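Local coordinates for putative 2,5-diketo-D-gluconic acid reductase B (Sinorhizobium meliloti, PDB 3UP8), which probably reduces methylglyoxal to hydroxyacetone with NADPH, as a TIM-barrel member of the aldo/keto reductase family, at residues 125-130 against 158-163; 176-181 against 200-205. All blocks are in the same frame, centred on the assembly; numbering follows the deposited sequence.

How the contacts relate
Both contacts are buried, and both belong to the same eight-stranded parallel barrel. Contact 2 is inside the sheet: strands 176-182 and 202-206 run side by side, bonded backbone to backbone, with a cluster of hydroxyls on one face. Contact 1 joins the loops that follow strands 122-127 and 152-158, and there the side chains carry much of the contact, through an amide stacked on an indole and a proline on a phenyl ring, beside a bound acetate. The two meet at strand 176-182, where Gln180 O probably accepts hydrogen bonds from Ser158 OG at 2.7 Å and from Asn159 N at 2.8 Å.

Contact 1: residues 125-130 against 158-163; sequences LLLHWP and SNFNTT. With ACT (acetate ion), chain C.
At the C-terminal mouth of the barrel, where aldo/keto reductases keep their active site, Trp129 and Asn159 stack amide on indole. The planes are 13° apart, and Asn159 ND2 lies over the centre of the indole, 3.4 Å from Trp129 CE2, while Asn159 CB approaches the six-membered ring at CE3. The same ND2 donates to His128 O at 2.8 Å, nearly in line with the carbonyl and close to the plane of its own amide. Tyr206 OH bonds Asn159 OD1, so both ends of the amide are gripped and its rotation is fixed. An alanine at Trp129 would strip the cover from one face of this amide and would probably leave it freer to shift off the His128 carbonyl.

His128 is the predicted substrate-binding histidine, and His128 NE2 donates to the acetate OXT at 2.7 Å. Tyr70, the predicted proton donor, bonds the same acetate, which probably came from the crystallisation liquor but is consistent with marking the substrate pocket of this TIM barrel.

Farther along, Pro130 CB sits over one face of the Phe160 ring, 4.0 Å from the centroid, in a CH-pi contact offset toward the rim. Leu127 CD1 reaches Phe160 CZ at 3.9 Å, and Met136 of helix 136-148 also touches this ring.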
loop_
_atom_site.group_PDB
_atom_site.type_symbol
_atom_site.label_atom_id
_atom_site.label_comp_id
_atom_site.label_asym_id
_atom_site.label_seq_id
_atom_site.Cartn_x
_atom_site.Cartn_y
_atom_site.Cartn_z
ATOM N N LEU A 125 -8.713 -0.313 -6.517
ATOM C CA LEU A 125 -9.384 -1.426 -5.854
ATOM C C LEU A 125 -8.527 -2.668 -6.000
ATOM O O LEU A 125 -8.132 -3.026 -7.114
ATOM C CB LEU A 125 -10.779 -1.677 -6.441
ATOM C CG LEU A 125 -11.631 -2.764 -5.773
ATOM C CD1 LEU A 125 -12.037 -2.332 -4.361
ATOM C CD2 LEU A 125 -12.881 -3.114 -6.593
ATOM N N LEU A 126 -8.231 -3.303 -4.871
ATOM C CA LEU A 126 -7.379 -4.491 -4.861
ATOM C C LEU A 126 -8.157 -5.718 -4.424
ATOM O O LEU A 126 -9.107 -5.643 -3.644
ATOM C CB LEU A 126 -6.186 -4.292 -3.915
ATOM C CG LEU A 126 -5.382 -2.990 -3.967
ATOM C CD1 LEU A 126 -4.260 -3.037 -2.930
ATOM C CD2 LEU A 126 -4.796 -2.739 -5.356
ATOM N N LEU A 127 -7.736 -6.857 -4.945
ATOM C CA LEU A 127 -8.062 -8.133 -4.351
ATOM C C LEU A 127 -7.126 -8.268 -3.159
ATOM O O LEU A 127 -5.889 -8.215 -3.309
ATOM C CB LEU A 127 -7.843 -9.280 -5.363
ATOM C CG LEU A 127 -8.556 -9.115 -6.712
ATOM C CD1 LEU A 127 -8.119 -10.181 -7.729
ATOM C CD2 LEU A 127 -10.098 -9.114 -6.543
ATOM N N HIS A 128 -7.715 -8.452 -1.980
ATOM C CA HIS A 128 -6.950 -8.378 -0.729
ATOM C C HIS A 128 -5.971 -9.540 -0.535
ATOM O O HIS A 128 -4.841 -9.334 -0.104
ATOM C CB HIS A 128 -7.910 -8.257 0.472
ATOM C CG HIS A 128 -7.308 -7.580 1.662
ATOM N ND1 HIS A 128 -8.067 -6.896 2.589
ATOM C CD2 HIS A 128 -6.020 -7.468 2.074
ATOM C CE1 HIS A 128 -7.277 -6.401 3.524
ATOM N NE2 HIS A 128 -6.030 -6.727 3.234
ATOM N N TRP A 129 -6.409 -10.752 -0.879
ATOM C CA TRP A 129 -5.606 -11.955 -0.737
ATOM C C TRP A 129 -5.884 -12.868 -1.924
ATOM O O TRP A 129 -6.995 -12.855 -2.445
ATOM C CB TRP A 129 -5.934 -12.686 0.572
ATOM C CG TRP A 129 -5.396 -11.976 1.778
ATOM C CD1 TRP A 129 -6.034 -11.037 2.521
ATOM C CD2 TRP A 129 -4.092 -12.128 2.350
ATOM N NE1 TRP A 129 -5.213 -10.592 3.531
ATOM C CE2 TRP A 129 -4.011 -11.242 3.438
ATOM C CE3 TRP A 129 -2.983 -12.930 2.043
ATOM C CZ2 TRP A 129 -2.867 -11.133 4.229
ATOM C CZ3 TRP A 129 -1.841 -12.821 2.836
ATOM C CH2 TRP A 129 -1.794 -11.916 3.904
ATOM N N PRO A 130 -4.884 -13.673 -2.345
ATOM C CA PRO A 130 -5.057 -14.608 -3.479
ATOM C C PRO A 130 -5.831 -15.890 -3.160
ATOM O O PRO A 130 -6.496 -16.439 -4.053
ATOM C CB PRO A 130 -3.618 -14.964 -3.861
ATOM C CG PRO A 130 -2.871 -14.853 -2.572
ATOM C CD PRO A 130 -3.488 -13.655 -1.867
ATOM N N SER A 158 -3.123 -7.880 -4.064
ATOM C CA SER A 158 -2.440 -7.778 -2.790
ATOM C C SER A 158 -2.084 -9.167 -2.322
ATOM O O SER A 158 -2.927 -10.075 -2.350
ATOM C CB SER A 158 -3.303 -7.019 -1.760
ATOM O OG SER A 158 -2.582 -6.729 -0.558
ATOM N N ASN A 159 -0.824 -9.324 -1.908
ATOM C CA ASN A 159 -0.287 -10.561 -1.359
ATOM C C ASN A 159 -0.226 -11.690 -2.376
ATOM O O ASN A 159 -0.286 -12.869 -2.007
ATOM C CB ASN A 159 -1.083 -10.988 -0.123
ATOM C CG ASN A 159 -1.139 -9.899 0.927
ATOM O OD1 ASN A 159 -0.113 -9.530 1.493
ATOM N ND2 ASN A 159 -2.334 -9.360 1.175
ATOM N N PHE A 160 -0.114 -11.325 -3.649
ATOM C CA PHE A 160 0.016 -12.311 -4.711
ATOM C C PHE A 160 1.497 -12.673 -4.862
ATOM O O PHE A 160 2.373 -11.797 -4.777
ATOM C CB PHE A 160 -0.491 -11.731 -6.035
ATOM C CG PHE A 160 -1.993 -11.763 -6.198
ATOM C CD1 PHE A 160 -2.561 -12.067 -7.441
ATOM C CD2 PHE A 160 -2.841 -11.485 -5.131
ATOM C CE1 PHE A 160 -3.955 -12.090 -7.606
ATOM C CE2 PHE A 160 -4.231 -11.519 -5.284
ATOM C CZ PHE A 160 -4.792 -11.817 -6.517
ATOM N N ASN A 161 1.777 -13.953 -5.112
ATOM C CA ASN A 161 3.137 -14.354 -5.450
ATOM C C ASN A 161 3.389 -14.074 -6.936
ATOM O O ASN A 161 2.466 -13.622 -7.640
ATOM C CB ASN A 161 3.386 -15.818 -5.045
ATOM C CG ASN A 161 2.565 -16.812 -5.853
ATOM O OD1 ASN A 161 2.051 -16.492 -6.922
ATOM N ND2 ASN A 161 2.449 -18.037 -5.338
ATOM N N THR A 162 4.614 -14.320 -7.423
ATOM C CA THR A 162 4.965 -13.962 -8.804
ATOM C C THR A 162 4.126 -14.719 -9.835
ATOM O O THR A 162 3.746 -14.169 -10.868
ATOM C CB THR A 162 6.499 -14.116 -9.119
ATOM O OG1 THR A 162 6.901 -15.453 -8.855
ATOM C CG2 THR A 162 7.332 -13.210 -8.227
ATOM N N THR A 163 3.823 -15.977 -9.532
ATOM C CA THR A 163 3.017 -16.804 -10.412
ATOM C C THR A 163 1.629 -16.175 -10.569
ATOM O O THR A 163 1.102 -16.082 -11.675
ATOM C CB THR A 163 2.898 -18.245 -9.861
ATOM O OG1 THR A 163 4.218 -18.779 -9.702
ATOM C CG2 THR A 163 2.134 -19.122 -10.843
HETATM C C ACT C . -3.286 -5.981 5.390
HETATM O O ACT C . -3.079 -4.811 4.999
HETATM O OXT ACT C . -4.475 -6.317 5.450
HETATM C CH3 ACT C . -2.194 -6.934 5.764
#

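Contact 2: residues 176-181 against 200-205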
loop_
_atom_site.group_PDB
_atom_site.type_symbol
_atom_site.label_atom_id
_atom_site.label_comp_id
_atom_site.label_asym_id
_atom_site.label_seq_id
_atom_site.Cartn_x
_atom_site.Cartn_y
_atom_site.Cartn_z
ATOM N N ILE A 176 -2.818 -4.132 -14.451
ATOM C CA ILE A 176 -2.792 -4.323 -13.005
ATOM C C ILE A 176 -1.801 -3.288 -12.485
ATOM O O ILE A 176 -0.639 -3.303 -12.862
ATOM C CB ILE A 176 -2.310 -5.727 -12.628
ATOM C CG1 ILE A 176 -3.260 -6.800 -13.184
ATOM C CG2 ILE A 176 -2.111 -5.851 -11.101
ATOM C CD1 ILE A 176 -4.654 -6.811 -12.544
ATOM N N ALA A 177 -2.280 -2.376 -11.641
ATOM C CA ALA A 177 -1.486 -1.234 -11.224
ATOM C C ALA A 177 -0.364 -1.572 -10.238
ATOM O O ALA A 177 0.752 -1.048 -10.354
ATOM C CB ALA A 177 -2.419 -0.151 -10.620
ATOM N N THR A 178 -0.666 -2.420 -9.250
ATOM C CA THR A 178 0.223 -2.644 -8.120
ATOM C C THR A 178 -0.067 -3.996 -7.491
ATOM O O THR A 178 -1.158 -4.551 -7.653
ATOM C CB THR A 178 0.088 -1.502 -7.029
ATOM O OG1 THR A 178 1.240 -1.489 -6.171
ATOM C CG2 THR A 178 -1.163 -1.690 -6.162
ATOM N N ASN A 179 0.933 -4.523 -6.796
ATOM C CA ASN A 179 0.757 -5.629 -5.858
ATOM C C ASN A 179 1.170 -5.121 -4.468
ATOM O O ASN A 179 2.335 -4.763 -4.234
ATOM C CB ASN A 179 1.594 -6.853 -6.281
ATOM C CG ASN A 179 1.343 -8.080 -5.399
ATOM O OD1 ASN A 179 0.334 -8.168 -4.693
ATOM N ND2 ASN A 179 2.271 -9.023 -5.429
ATOM N N GLN A 180 0.198 -5.066 -3.568
ATOM C CA GLN A 180 0.439 -4.607 -2.228
ATOM C C GLN A 180 0.831 -5.799 -1.370
ATOM O O GLN A 180 0.073 -6.765 -1.229
ATOM C CB GLN A 180 -0.782 -3.879 -1.644
ATOM C CG GLN A 180 -0.524 -3.395 -0.218
ATOM C CD GLN A 180 -1.623 -2.514 0.351
ATOM O OE1 GLN A 180 -2.160 -1.626 -0.331
ATOM N NE2 GLN A 180 -1.941 -2.731 1.626
ATOM N N VAL A 181 2.042 -5.723 -0.828
ATOM C CA VAL A 181 2.640 -6.813 -0.066
ATOM C C VAL A 181 3.393 -6.279 1.155
ATOM O O VAL A 181 3.761 -5.103 1.209
ATOM C CB VAL A 181 3.645 -7.622 -0.918
ATOM C CG1 VAL A 181 2.938 -8.309 -2.110
ATOM C CG2 VAL A 181 4.813 -6.742 -1.399
ATOM N N GLY A 200 5.309 -4.181 -15.320
ATOM C CA GLY A 200 4.979 -2.761 -15.307
ATOM C C GLY A 200 4.153 -2.327 -14.116
ATOM O O GLY A 200 3.671 -1.195 -14.073
HETATM N N MSE A 201 3.966 -3.209 -13.139
HETATM C CA MSE A 201 3.252 -2.798 -11.941
HETATM C C MSE A 201 4.224 -2.309 -10.868
HETATM O O MSE A 201 5.413 -2.578 -10.948
HETATM C CB MSE A 201 2.345 -3.905 -11.423
HETATM C CG MSE A 201 3.041 -5.121 -10.879
HETATM SE SE MSE A 201 1.736 -6.551 -10.483
HETATM C CE MSE A 201 1.305 -7.092 -12.278
ATOM N N SER A 202 3.708 -1.563 -9.900
ATOM C CA SER A 202 4.469 -1.199 -8.716
ATOM C C SER A 202 4.288 -2.227 -7.601
ATOM O O SER A 202 3.501 -3.174 -7.702
ATOM C CB SER A 202 4.048 0.183 -8.210
ATOM O OG SER A 202 2.658 0.177 -7.899
ATOM N N LEU A 203 5.064 -2.037 -6.546
ATOM C CA LEU A 203 4.880 -2.744 -5.314
ATOM C C LEU A 203 4.466 -1.729 -4.250
ATOM O O LEU A 203 5.127 -0.691 -4.060
ATOM C CB LEU A 203 6.191 -3.423 -4.941
ATOM C CG LEU A 203 6.223 -4.360 -3.749
ATOM C CD1 LEU A 203 7.428 -5.293 -3.886
ATOM C CD2 LEU A 203 6.278 -3.571 -2.443
ATOM N N THR A 204 3.361 -2.008 -3.570
ATOM C CA THR A 204 3.004 -1.204 -2.427
ATOM C C THR A 204 3.353 -1.932 -1.128
ATOM O O THR A 204 2.878 -3.033 -0.887
ATOM C CB THR A 204 1.534 -0.803 -2.441
ATOM O OG1 THR A 204 1.270 -0.060 -3.635
ATOM C CG2 THR A 204 1.217 0.084 -1.217
ATOM N N SER A 205 4.172 -1.286 -0.303
ATOM C CA SER A 205 4.652 -1.862 0.956
ATOM C C SER A 205 3.723 -1.589 2.136
ATOM O O SER A 205 3.302 -0.446 2.343
ATOM C CB SER A 205 6.035 -1.283 1.284
ATOM O OG SER A 205 6.340 -1.479 2.657
#
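Thr178 and Ser202 face each other across two parallel strands, and the threonine side chain is the one to follow. Thr178 CB lies 3.2 Å from Ser202 OG. From there Thr178 OG1 swings anti to the backbone N (chi1 -161°), which carries it between two other hydroxyls, Ser202 OG at 2.8 Å and Thr204 OG1 at 2.9 Å, both hydrogen-bonded to it. The other branch, CG2, comes more loosely to Thr204 OG1. The chain of hydroxyls runs on from Ser202 OG to Ser29 OG. Ile246 of strand 245-249 packs on Ser202 and Thr204, and Leu124 and Leu126 of strand 122-127 on Thr178.

Beneath the side chains the backbone bonds alternate in the usual parallel fashion. Ser202 N donates to Ala177 O and Asn179 N to Ser202 O; then Thr204 N donates to Asn179 O, and Val181 N closes on Thr204 O at 2.8 Å. The short strand axes diverge by 34°, the twist expected of a closed barrel.

On the other face Val181 and Leu203 pack toward helix 190-199. Val181 CG2 meets Leu203 CG at 3.6 Å, the two side chains crossing at about a right angle, and Val192 and Leu193 of the helix pack on Leu203. On this face too, Asn179 ND2 bonds Phe160 O and Ser205 OG bonds Tyr183 O. Just before strand 202-206, the selenomethionine Met201 folds back about its CG-SE bond (chi3 73°) and lays Met201 CE against Ile176 CG2 at 3.8 Å. Gly200, with positive phi, ends helix 190-199 in a Schellman motif, and the chain then enters strand 202-206, which completes the beta-alpha-beta crossover from strand 176-182, the repeating step of a TIM barrel.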